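Local coordinates for protein metallo-beta-lactamase 1 (Acinetobacter baumannii, PDB 5MMD) that binds zinc through a two-metal site and probably hydrolyses beta-lactam antibiotics to substituted beta-amino acids, as a class B beta-lactamase of the periplasm, at residues Phe18-Tyr23 / Ala45-Thr50; Lys59-Ile64 / Lys88-Lys93; Tyr134-Gly137 / Asp143-Val146. All coordinates share one frame; numbering follows the deposited sequence.

Interaction 1 of 3, residues Phe18-Tyr23 / Ala45-Thr50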
loop_
_atom_site.group_PDB
_atom_site.type_symbol
_atom_site.label_atom_id
_atom_site.label_comp_id
_atom_site.label_asym_id
_atom_site.label_seq_id
_atom_site.Cartn_x
_atom_site.Cartn_y
_atom_site.Cartn_z
ATOM N N PHE A 18 8.267 6.947 -7.246
ATOM C CA PHE A 18 8.328 7.929 -6.164
ATOM C C PHE A 18 7.639 7.439 -4.910
ATOM O O PHE A 18 6.511 6.963 -4.984
ATOM C CB PHE A 18 7.672 9.227 -6.611
ATOM C CG PHE A 18 8.306 9.812 -7.833
ATOM C CD1 PHE A 18 7.823 9.472 -9.097
ATOM C CD2 PHE A 18 9.404 10.657 -7.725
ATOM C CE1 PHE A 18 8.415 10.004 -10.251
ATOM C CE2 PHE A 18 10.008 11.212 -8.883
ATOM C CZ PHE A 18 9.516 10.876 -10.142
ATOM N N LEU A 19 8.311 7.539 -3.764
ATOM C CA LEU A 19 7.687 7.230 -2.478
ATOM C C LEU A 19 7.000 8.477 -1.940
ATOM O O LEU A 19 7.622 9.546 -1.847
ATOM C CB LEU A 19 8.732 6.737 -1.497
ATOM C CG LEU A 19 8.356 6.535 -0.032
ATOM C CD1 LEU A 19 7.723 5.218 0.167
ATOM C CD2 LEU A 19 9.591 6.626 0.823
ATOM N N HIS A 20 5.725 8.367 -1.570
ATOM C CA HIS A 20 5.059 9.494 -0.942
ATOM C C HIS A 20 4.788 9.132 0.537
ATOM O O HIS A 20 4.505 7.975 0.882
ATOM C CB HIS A 20 3.794 9.903 -1.711
ATOM C CG HIS A 20 2.685 8.887 -1.719
ATOM N ND1 HIS A 20 1.747 8.795 -0.707
ATOM C CD2 HIS A 20 2.312 7.982 -2.657
ATOM C CE1 HIS A 20 0.899 7.824 -0.979
ATOM N NE2 HIS A 20 1.191 7.342 -2.187
ATOM N N LYS A 21 4.930 10.121 1.400
ATOM C CA LYS A 21 4.868 9.879 2.821
ATOM C C LYS A 21 3.988 10.927 3.398
ATOM O O LYS A 21 4.160 12.106 3.107
ATOM C CB LYS A 21 6.267 9.901 3.413
ATOM C CG LYS A 21 6.350 9.428 4.846
ATOM C CD LYS A 21 7.806 9.534 5.378
ATOM C CE LYS A 21 8.795 8.723 4.578
ATOM N NZ LYS A 21 8.606 7.225 4.692
ATOM N N SER A 22 2.985 10.503 4.159
ATOM C CA SER A 22 2.054 11.457 4.772
ATOM C C SER A 22 1.804 11.058 6.202
ATOM O O SER A 22 2.076 9.928 6.577
ATOM C CB SER A 22 0.737 11.515 3.997
ATOM O OG SER A 22 0.117 10.255 3.930
ATOM N N TYR A 23 1.309 12.003 6.992
ATOM C CA TYR A 23 1.260 11.831 8.438
ATOM C C TYR A 23 -0.139 11.904 9.063
ATOM O O TYR A 23 -1.034 12.566 8.551
ATOM C CB TYR A 23 2.144 12.885 9.109
ATOM C CG TYR A 23 3.613 12.781 8.752
ATOM C CD1 TYR A 23 4.098 13.325 7.559
ATOM C CD2 TYR A 23 4.524 12.190 9.627
ATOM C CE1 TYR A 23 5.439 13.251 7.242
ATOM C CE2 TYR A 23 5.895 12.119 9.322
ATOM C CZ TYR A 23 6.344 12.655 8.125
ATOM O OH TYR A 23 7.678 12.594 7.765
ATOM N N ALA A 45 0.880 8.375 -14.666
ATOM C CA ALA A 45 1.169 8.147 -13.237
ATOM C C ALA A 45 0.084 7.331 -12.544
ATOM O O ALA A 45 -1.118 7.617 -12.706
ATOM C CB ALA A 45 1.330 9.454 -12.514
ATOM N N PHE A 46 0.493 6.313 -11.799
ATOM C CA PHE A 46 -0.477 5.519 -11.055
ATOM C C PHE A 46 -0.144 5.646 -9.579
ATOM O O PHE A 46 1.023 5.506 -9.196
ATOM C CB PHE A 46 -0.460 4.060 -11.489
ATOM C CG PHE A 46 -1.785 3.382 -11.284
ATOM C CD1 PHE A 46 -2.126 2.890 -10.064
ATOM C CD2 PHE A 46 -2.695 3.291 -12.314
ATOM C CE1 PHE A 46 -3.375 2.268 -9.858
ATOM C CE2 PHE A 46 -3.935 2.675 -12.119
ATOM C CZ PHE A 46 -4.258 2.187 -10.872
ATOM N N ILE A 47 -1.141 5.978 -8.766
ATOM C CA ILE A 47 -0.948 6.052 -7.306
ATOM C C ILE A 47 -1.206 4.721 -6.628
ATOM O O ILE A 47 -2.285 4.123 -6.791
ATOM C CB ILE A 47 -1.857 7.074 -6.686
ATOM C CG1 ILE A 47 -1.530 8.435 -7.227
ATOM C CG2 ILE A 47 -1.684 7.105 -5.157
ATOM C CD1 ILE A 47 -2.647 9.439 -7.068
ATOM N N ILE A 48 -0.209 4.235 -5.907
ATOM C CA ILE A 48 -0.370 3.074 -5.028
ATOM C C ILE A 48 -0.516 3.556 -3.568
ATOM O O ILE A 48 0.460 3.951 -2.926
ATOM C CB ILE A 48 0.792 2.092 -5.139
ATOM C CG1 ILE A 48 0.956 1.621 -6.593
ATOM C CG2 ILE A 48 0.575 0.912 -4.177
ATOM C CD1 ILE A 48 2.181 0.658 -6.810
ATOM N N ASP A 49 -1.770 3.498 -3.125
ATOM C CA ASP A 49 -2.298 3.946 -1.812
ATOM C C ASP A 49 -2.371 5.456 -1.732
ATOM O O ASP A 49 -1.442 6.159 -2.137
ATOM C CB ASP A 49 -1.486 3.352 -0.667
ATOM C CG ASP A 49 -1.859 1.920 -0.423
ATOM O OD1 ASP A 49 -2.925 1.541 -0.930
ATOM O OD2 ASP A 49 -1.104 1.170 0.216
ATOM N N THR A 50 -3.524 5.965 -1.288
ATOM C CA THR A 50 -3.644 7.387 -1.127
ATOM C C THR A 50 -2.858 7.831 0.105
ATOM O O THR A 50 -2.521 7.035 0.966
ATOM C CB THR A 50 -5.105 7.862 -0.959
ATOM O OG1 THR A 50 -5.550 7.559 0.382
ATOM C CG2 THR A 50 -6.041 7.213 -1.971
#
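In the N-terminal mixed sheet of the metallo-beta-lactamase fold, His-20 of strand 17-26 meets Asp-49, just beyond the end of strand 44-48. Strand 32-41 lies between the two in the sheet, so the contact is made by a side chain rather than by backbone pairing. CG of His-20 lies between the backbone N and the carbonyl carbon (chi1 66°), a torsion that stands the imidazole off the sheet toward the turn. There the carbonyl of Asp-49 meets the ring at its edge, near the ring plane. NE2 of His-20 donates a hydrogen bond to Asp-49 O at 2.9 Å, but the bond is weak, bent to 121°, with the oxygen displaced toward CE1 of His-20, 3.1 Å away. Leu-60 of helix 54-66 also packs against the histidine. The Asp-49 carboxylate leads away from it: OD2 is hydrogen-bonded to Tyr-156 and Thr-77, on the side of the zinc-binding residues His-78 and Cys-159. One buried residue thus serves two regions, its carbonyl facing the sheet and its carboxylate the surroundings of the metal site. Ile-47 brings its CG2 to 4.1 Å from NE2 of His-20, obliquely to the ring.

Interaction 2 of 3, residues Lys59-Ile64 / Lys88-Lys93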
loop_
_atom_site.group_PDB
_atom_site.type_symbol
_atom_site.label_atom_id
_atom_site.label_comp_id
_atom_site.label_asym_id
_atom_site.label_seq_id
_atom_site.Cartn_x
_atom_site.Cartn_y
_atom_site.Cartn_z
ATOM N N LYS A 59 -2.577 17.416 -2.641
ATOM C CA LYS A 59 -1.202 17.868 -2.832
ATOM C C LYS A 59 -0.418 16.925 -3.728
ATOM O O LYS A 59 0.462 17.376 -4.486
ATOM C CB LYS A 59 -0.459 18.014 -1.484
ATOM C CG LYS A 59 -0.946 19.153 -0.642
ATOM C CD LYS A 59 -0.180 19.205 0.701
ATOM C CE LYS A 59 -0.435 20.498 1.448
ATOM N NZ LYS A 59 -1.827 20.606 1.958
ATOM N N LEU A 60 -0.711 15.635 -3.627
ATOM C CA LEU A 60 0.003 14.620 -4.385
ATOM C C LEU A 60 -0.389 14.721 -5.846
ATOM O O LEU A 60 0.459 14.705 -6.737
ATOM C CB LEU A 60 -0.285 13.227 -3.823
ATOM C CG LEU A 60 0.437 12.062 -4.521
ATOM C CD1 LEU A 60 1.954 12.094 -4.371
ATOM C CD2 LEU A 60 -0.179 10.705 -4.040
ATOM N N VAL A 61 -1.675 14.894 -6.076
ATOM C CA VAL A 61 -2.213 14.986 -7.418
ATOM C C VAL A 61 -1.695 16.242 -8.076
ATOM O O VAL A 61 -1.341 16.217 -9.254
ATOM C CB VAL A 61 -3.762 14.956 -7.414
ATOM C CG1 VAL A 61 -4.309 15.326 -8.763
ATOM C CG2 VAL A 61 -4.201 13.569 -7.040
ATOM N N ASP A 62 -1.605 17.320 -7.304
ATOM C CA ASP A 62 -1.044 18.569 -7.816
ATOM C C ASP A 62 0.451 18.411 -8.165
ATOM O O ASP A 62 0.929 18.928 -9.186
ATOM C CB ASP A 62 -1.231 19.699 -6.798
ATOM C CG ASP A 62 -0.746 21.039 -7.328
ATOM O OD1 ASP A 62 -1.049 21.370 -8.493
ATOM O OD2 ASP A 62 -0.053 21.762 -6.583
ATOM N N TRP A 63 1.184 17.701 -7.313
ATOM C CA TRP A 63 2.588 17.425 -7.572
ATOM C C TRP A 63 2.744 16.674 -8.909
ATOM O O TRP A 63 3.557 17.057 -9.758
ATOM C CB TRP A 63 3.200 16.623 -6.426
ATOM C CG TRP A 63 4.645 16.303 -6.648
ATOM C CD1 TRP A 63 5.724 17.094 -6.334
ATOM C CD2 TRP A 63 5.178 15.119 -7.242
ATOM N NE1 TRP A 63 6.894 16.473 -6.707
ATOM C CE2 TRP A 63 6.590 15.260 -7.263
ATOM C CE3 TRP A 63 4.608 13.950 -7.758
ATOM C CZ2 TRP A 63 7.419 14.291 -7.773
ATOM C CZ3 TRP A 63 5.448 12.986 -8.275
ATOM C CH2 TRP A 63 6.833 13.159 -8.271
ATOM N N ILE A 64 1.964 15.616 -9.077
ATOM C CA ILE A 64 1.954 14.819 -10.309
ATOM C C ILE A 64 1.649 15.673 -11.537
ATOM O O ILE A 64 2.305 15.549 -12.575
ATOM C CB ILE A 64 0.924 13.662 -10.197
ATOM C CG1 ILE A 64 1.362 12.673 -9.121
ATOM C CG2 ILE A 64 0.748 12.929 -11.523
ATOM C CD1 ILE A 64 0.320 11.579 -8.867
ATOM N N LYS A 88 -12.401 9.368 -1.650
ATOM C CA LYS A 88 -13.517 10.262 -1.885
ATOM C C LYS A 88 -13.123 11.462 -2.730
ATOM O O LYS A 88 -13.832 11.815 -3.686
ATOM C CB LYS A 88 -14.136 10.758 -0.571
ATOM C CG LYS A 88 -15.289 11.751 -0.799
ATOM C CD LYS A 88 -15.841 12.350 0.477
ATOM C CE LYS A 88 -16.936 11.491 1.077
ATOM N NZ LYS A 88 -17.573 12.171 2.243
ATOM N N TRP A 89 -12.001 12.093 -2.389
ATOM C CA TRP A 89 -11.577 13.267 -3.129
ATOM C C TRP A 89 -11.276 12.867 -4.586
ATOM O O TRP A 89 -11.668 13.560 -5.513
ATOM C CB TRP A 89 -10.369 13.931 -2.469
ATOM C CG TRP A 89 -9.944 15.168 -3.182
ATOM C CD1 TRP A 89 -10.399 16.449 -2.985
ATOM C CD2 TRP A 89 -9.003 15.234 -4.240
ATOM N NE1 TRP A 89 -9.774 17.308 -3.862
ATOM C CE2 TRP A 89 -8.911 16.586 -4.642
ATOM C CE3 TRP A 89 -8.245 14.288 -4.901
ATOM C CZ2 TRP A 89 -8.084 17.004 -5.676
ATOM C CZ3 TRP A 89 -7.406 14.711 -5.938
ATOM C CH2 TRP A 89 -7.349 16.057 -6.312
ATOM N N LEU A 90 -10.651 11.718 -4.779
ATOM C CA LEU A 90 -10.246 11.289 -6.110
ATOM C C LEU A 90 -11.488 10.959 -6.945
ATOM O O LEU A 90 -11.577 11.322 -8.122
ATOM C CB LEU A 90 -9.337 10.080 -6.012
ATOM C CG LEU A 90 -7.920 10.245 -5.457
ATOM C CD1 LEU A 90 -7.304 8.864 -5.208
ATOM C CD2 LEU A 90 -7.083 11.058 -6.409
ATOM N N ASN A 91 -12.432 10.270 -6.313
ATOM C CA ASN A 91 -13.713 9.968 -6.916
ATOM C C ASN A 91 -14.388 11.229 -7.409
ATOM O O ASN A 91 -14.938 11.279 -8.508
ATOM C CB ASN A 91 -14.615 9.270 -5.917
ATOM C CG ASN A 91 -14.294 7.812 -5.767
ATOM O OD1 ASN A 91 -13.453 7.268 -6.487
ATOM N ND2 ASN A 91 -14.950 7.165 -4.824
ATOM N N GLY A 92 -14.362 12.248 -6.556
ATOM C CA GLY A 92 -14.926 13.538 -6.892
ATOM C C GLY A 92 -14.309 14.196 -8.110
ATOM O O GLY A 92 -14.959 15.005 -8.766
ATOM N N LYS A 93 -13.049 13.877 -8.392
ATOM C CA LYS A 93 -12.325 14.466 -9.514
ATOM C C LYS A 93 -12.365 13.545 -10.728
ATOM O O LYS A 93 -11.689 13.788 -11.725
ATOM C CB LYS A 93 -10.876 14.761 -9.113
ATOM C CG LYS A 93 -10.723 15.631 -7.875
ATOM C CD LYS A 93 -11.504 16.942 -7.950
ATOM C CE LYS A 93 -10.675 18.089 -8.513
ATOM N NZ LYS A 93 -11.495 19.355 -8.597
#
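Val-61 and Trp-89 point at each other from opposite directions where two helices pack side by side over the larger sheet. Helix 54-66 belongs to the beta-alpha-beta crossover between parallel strands 44-48 and 70-75, and helix 87-92 to the connection onward to strand 97-100. The valine fork meets the benzene end of the indole. CG2 of Val-61 approaches CZ3 of Trp-89 obliquely, at 3.6 Å, while CG1, placed anti to the backbone N of Val-61 (chi1 169°), lies at the ring edge in its plane, 4.0 Å from CH2 of Trp-89. The indole itself extends toward the valine because its CG is also anti to the backbone N (chi1 -178°), and it touches Glu-54, Thr-57 and Glu-58 of the facing helix as well. One face of the ring is crossed near its rim by CG of Lys-93, 3.6 Å above the plane. No hydrogen bond joins the two segments; the fit rests on apolar surface alone. Nearer the sheet, Val-61 packs on Leu-71 and Leu-90 on Ser-74, both of strand 70-75. Leu-90 does not set out at the facing helix, but its far branch reaches it, CD2 of Leu-90 lying 3.9 Å from CG2 of Val-61.

Interaction 3 of 3, residues Tyr134-Gly137 / Asp143-Val146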
loop_
_atom_site.group_PDB
_atom_site.type_symbol
_atom_site.label_atom_id
_atom_site.label_comp_id
_atom_site.label_asym_id
_atom_site.label_seq_id
_atom_site.Cartn_x
_atom_site.Cartn_y
_atom_site.Cartn_z
ATOM N N TYR A 134 -1.374 -8.640 -6.222
ATOM C CA TYR A 134 -1.462 -9.982 -5.674
ATOM C C TYR A 134 -2.008 -10.001 -4.250
ATOM O O TYR A 134 -1.550 -9.251 -3.378
ATOM C CB TYR A 134 -0.096 -10.639 -5.669
ATOM C CG TYR A 134 0.018 -11.984 -4.965
ATOM C CD1 TYR A 134 -0.735 -13.057 -5.353
ATOM C CD2 TYR A 134 0.945 -12.175 -3.933
ATOM C CE1 TYR A 134 -0.621 -14.293 -4.732
ATOM C CE2 TYR A 134 1.078 -13.410 -3.308
ATOM C CZ TYR A 134 0.289 -14.472 -3.730
ATOM O OH TYR A 134 0.369 -15.726 -3.137
ATOM N N TYR A 135 -2.945 -10.903 -4.016
ATOM C CA TYR A 135 -3.394 -11.190 -2.660
ATOM C C TYR A 135 -2.682 -12.406 -2.064
ATOM O O TYR A 135 -2.920 -13.543 -2.494
ATOM C CB TYR A 135 -4.898 -11.415 -2.675
ATOM C CG TYR A 135 -5.491 -11.783 -1.344
ATOM C CD1 TYR A 135 -5.520 -10.871 -0.298
ATOM C CD2 TYR A 135 -6.064 -13.033 -1.145
ATOM C CE1 TYR A 135 -6.103 -11.204 0.935
ATOM C CE2 TYR A 135 -6.641 -13.370 0.087
ATOM C CZ TYR A 135 -6.630 -12.447 1.114
ATOM O OH TYR A 135 -7.218 -12.774 2.313
ATOM N N PRO A 136 -1.822 -12.180 -1.073
ATOM C CA PRO A 136 -1.062 -13.278 -0.482
ATOM C C PRO A 136 -1.846 -14.047 0.571
ATOM O O PRO A 136 -1.434 -15.131 0.957
ATOM C CB PRO A 136 0.148 -12.566 0.142
ATOM C CG PRO A 136 -0.382 -11.207 0.549
ATOM C CD PRO A 136 -1.424 -10.866 -0.518
ATOM N N GLY A 137 -2.993 -13.526 0.979
ATOM C CA GLY A 137 -3.744 -14.122 2.067
ATOM C C GLY A 137 -3.696 -13.138 3.219
ATOM O O GLY A 137 -3.059 -12.085 3.114
ATOM N N ASP A 143 -7.774 -8.267 4.041
ATOM C CA ASP A 143 -7.856 -7.861 2.626
ATOM C C ASP A 143 -6.529 -7.388 2.034
ATOM O O ASP A 143 -6.491 -7.028 0.849
ATOM C CB ASP A 143 -8.901 -6.757 2.442
ATOM C CG ASP A 143 -8.620 -5.510 3.301
ATOM O OD1 ASP A 143 -8.047 -5.663 4.387
ATOM O OD2 ASP A 143 -8.988 -4.377 2.899
ATOM N N ASN A 144 -5.449 -7.405 2.822
ATOM C CA ASN A 144 -4.240 -6.685 2.394
ATOM C C ASN A 144 -3.700 -7.268 1.081
ATOM O O ASN A 144 -3.647 -8.485 0.878
ATOM C CB ASN A 144 -3.121 -6.619 3.461
ATOM C CG ASN A 144 -2.813 -7.939 4.174
ATOM O OD1 ASN A 144 -2.362 -7.893 5.332
ATOM N ND2 ASN A 144 -2.970 -9.074 3.517
ATOM N N LEU A 145 -3.362 -6.342 0.187
ATOM C CA LEU A 145 -2.766 -6.636 -1.120
ATOM C C LEU A 145 -1.327 -6.117 -1.216
ATOM O O LEU A 145 -0.968 -5.150 -0.548
ATOM C CB LEU A 145 -3.558 -5.966 -2.250
ATOM C CG LEU A 145 -5.054 -6.171 -2.357
ATOM C CD1 LEU A 145 -5.690 -5.318 -3.489
ATOM C CD2 LEU A 145 -5.317 -7.647 -2.592
ATOM N N VAL A 146 -0.546 -6.749 -2.094
ATOM C CA VAL A 146 0.759 -6.225 -2.520
ATOM C C VAL A 146 0.772 -5.918 -3.992
ATOM O O VAL A 146 -0.041 -6.443 -4.753
ATOM C CB VAL A 146 1.916 -7.181 -2.214
ATOM C CG1 VAL A 146 1.925 -7.557 -0.717
ATOM C CG2 VAL A 146 1.869 -8.412 -3.078
#
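Tyr-134 and Val-146 form the closed end of this contact, an antiparallel hydrogen-bonded pair where strands 131-134 and 146-149 meet. Two backbone bonds clamp it: Tyr-134 N to Val-146 O and Val-146 N to Tyr-134 O, both 3.0 Å. The two side chains lie side by side and point the same way, with CB of Tyr-134 3.9 Å from CG2 of Val-146. The phenol then leads away from the valine to a cation-pi contact with Lys-190. Next along the chain, Tyr-135 and Leu-145 cross at about a right angle, CB of Tyr-135 resting 3.8 Å from CD2 of Leu-145.

Beyond this point the backbones part and the hold becomes looser. The partly exposed Tyr-135 ring folds back over its own chain, with the N of Gly-137 3.6 Å above its centre, and its OH is hydrogen-bonded to Ile-142 O. The ring's edge meets the carbonyl of Asn-144 near its plane, CD1 of Tyr-135 lying 3.3 Å from Asn-144 O. That oxygen is buried without a hydrogen-bonding partner and has CD of Pro-136 for another neighbour. The open end is bridged by a single weak bond, Asn-144 ND2 to Gly-137 O, 3.0 Å long and bent to 127°. With CG of Asn-144 between the backbone N and the carbonyl carbon (chi1 46°), the amide is brought toward Gly-137, and OD1 of Asn-144 accepts a bond from Thr-141 N. The carboxylate of Asp-143 is hydrogen-bonded to Thr-103 and Thr-141, and its side chain lies beside that of His-78. The whole is the neck of a loop that carries the zinc ligand His-140, which with His-78 and His-80 completes the first zinc site of this enzyme, as in subclass B1 enzymes.

The three contacts follow one another along the chain, each closing before the next begins. Interactions 1 and 2 lie in adjoining layers, sheet and helices: strand 44-48 leads directly into helix 54-66, the centres of the two contacts are 11 Å apart, and they touch through Phe-18 on Trp-63, Ala-45 on Ile-64, His-20 on Leu-60 and Thr-50 on Leu-90. Together they tie the seven-stranded sheet to its helical cover. Interaction 3 belongs to the five-stranded sheet on the opposite side of the chain's centre, about 18 Å from interaction 1 and 25 Å from interaction 2, centre to centre. Interactions 1 and 3 both come near the zinc site, each from its own sheet, whereas interaction 2 packs the periphery.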